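Side-chain contact in calcium homeostasis modulator protein 5 (Homo sapiens, PDB 7D60), which may assemble with ten copies of itself into a large-pore, cone-shaped membrane channel whose gating and ion conductance are likely regulated by membrane lipids: residues Ser130-Ser134 with Ser135-Glu139. Numbering follows the deposited sequence.
Sequences SGTRS and SGLLE
Thr-132 is the first residue to touch the second segment, and it meets two leucines with its two branches. Its CG2 methyl lies 3.8 Å from Leu-138 CD1, and the two side chains run past each other in opposite directions. Its OG1 stands 4.0 Å from Leu-137 CD2. The torsion sorts these partners: OG1 is trans to the backbone N (chi1 175°), which leaves CG2 between the N and the carbonyl carbon, on the Leu-138 side.

Arg-133 starts out from the loop pointing away, but its chain bends at chi2 and chi3 and brings the end back. Leu-138 CD2 then sits over one face of the guanidinium, toward its rim, 4.0 Å from NH2. The same NH2 is hydrogen-bonded to the backbone O of Trp-150, which ties the group to a later loop.

Ser-134 makes the one hydrogen bond between the segments. Its OG donates to Gly-136 O over 2.9 Å. The hydroxyl approaches from above the carbonyl plane, 39° out of it, with a C=O...OG angle of 124°. This side-chain link closes over the bend at Ser-135. With an alanine in place of Ser-134 the OG is gone, and Gly-136 O is likely to lose this donor and the bend to be held less firmly. The backbone O of Ser-134 lies beside Leu-138 CB, 3.3 Å away.

Leu-138 is the buried residue among those that touch, and Trp-150 and Leu-153 add to its surroundings. The contact is plain local packing in a connection assigned to the extracellular side, away from the lipid sites. It joins helix 123-130, the extracellular end of S3, to the short helix 138-141 by folding the loop back on itself.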
loop_
_atom_site.group_PDB
_atom_site.type_symbol
_atom_site.label_atom_id
_atom_site.label_comp_id
_atom_site.label_asym_id
_atom_site.label_seq_id
_atom_site.Cartn_x
_atom_site.Cartn_y
_atom_site.Cartn_z
ATOM N N SER A 130 53.945 5.960 -17.030
ATOM C CA SER A 130 54.476 4.837 -17.794
ATOM C C SER A 130 55.315 5.305 -18.977
ATOM O O SER A 130 56.394 4.763 -19.233
ATOM C CB SER A 130 53.335 3.952 -18.282
ATOM O OG SER A 130 52.478 3.600 -17.221
ATOM N N GLY A 131 54.844 6.308 -19.703
ATOM C CA GLY A 131 55.585 6.791 -20.847
ATOM C C GLY A 131 56.496 7.957 -20.542
ATOM O O GLY A 131 56.444 8.975 -21.236
ATOM N N THR A 132 57.356 7.825 -19.533
ATOM C CA THR A 132 58.123 8.984 -19.084
ATOM C C THR A 132 59.357 9.251 -19.947
ATOM O O THR A 132 59.614 10.412 -20.288
ATOM C CB THR A 132 58.480 8.842 -17.597
ATOM O OG1 THR A 132 59.337 9.918 -17.199
ATOM C CG2 THR A 132 59.108 7.498 -17.257
ATOM N N ARG A 133 60.115 8.204 -20.311
ATOM C CA ARG A 133 61.287 8.277 -21.202
ATOM C C ARG A 133 62.354 9.259 -20.713
ATOM O O ARG A 133 62.958 9.990 -21.496
ATOM C CB ARG A 133 60.878 8.611 -22.641
ATOM C CG ARG A 133 60.163 7.499 -23.377
ATOM C CD ARG A 133 61.071 6.307 -23.589
ATOM N NE ARG A 133 60.759 5.226 -22.662
ATOM C CZ ARG A 133 61.582 4.227 -22.370
ATOM N NH1 ARG A 133 62.783 4.167 -22.928
ATOM N NH2 ARG A 133 61.203 3.292 -21.514
ATOM N N SER A 134 62.590 9.270 -19.408
ATOM C CA SER A 134 63.560 10.175 -18.812
ATOM C C SER A 134 64.712 9.384 -18.208
ATOM O O SER A 134 64.563 8.215 -17.846
ATOM C CB SER A 134 62.906 11.059 -17.745
ATOM O OG SER A 134 63.883 11.721 -16.965
ATOM N N SER A 135 65.876 10.036 -18.117
ATOM C CA SER A 135 67.057 9.389 -17.549
ATOM C C SER A 135 66.883 9.164 -16.054
ATOM O O SER A 135 66.957 8.029 -15.567
ATOM C CB SER A 135 68.302 10.229 -17.831
ATOM O OG SER A 135 69.473 9.564 -17.390
ATOM N N GLY A 136 66.634 10.234 -15.309
ATOM C CA GLY A 136 66.113 10.092 -13.968
ATOM C C GLY A 136 64.673 9.624 -13.999
ATOM O O GLY A 136 64.036 9.564 -15.054
ATOM N N LEU A 137 64.199 9.178 -12.826
ATOM C CA LEU A 137 62.822 8.770 -12.520
ATOM C C LEU A 137 62.450 7.435 -13.175
ATOM O O LEU A 137 61.430 6.831 -12.835
ATOM C CB LEU A 137 61.830 9.894 -12.893
ATOM C CG LEU A 137 60.303 9.836 -12.826
ATOM C CD1 LEU A 137 59.829 9.642 -11.395
ATOM C CD2 LEU A 137 59.703 11.090 -13.440
ATOM N N LEU A 138 63.308 6.913 -14.045
ATOM C CA LEU A 138 63.112 5.602 -14.643
ATOM C C LEU A 138 63.898 4.520 -13.927
ATOM O O LEU A 138 63.481 3.358 -13.930
ATOM C CB LEU A 138 63.511 5.639 -16.120
ATOM C CG LEU A 138 62.900 4.610 -17.064
ATOM C CD1 LEU A 138 61.416 4.543 -16.861
ATOM C CD2 LEU A 138 63.207 4.995 -18.494
ATOM N N GLU A 139 65.019 4.883 -13.304
ATOM C CA GLU A 139 65.731 3.962 -12.433
ATOM C C GLU A 139 65.035 3.779 -11.096
ATOM O O GLU A 139 65.240 2.751 -10.444
ATOM C CB GLU A 139 67.158 4.454 -12.198
ATOM C CG GLU A 139 67.897 4.828 -13.464
ATOM C CD GLU A 139 69.329 5.231 -13.197
ATOM O OE1 GLU A 139 69.821 4.968 -12.080
ATOM O OE2 GLU A 139 69.963 5.812 -14.102
#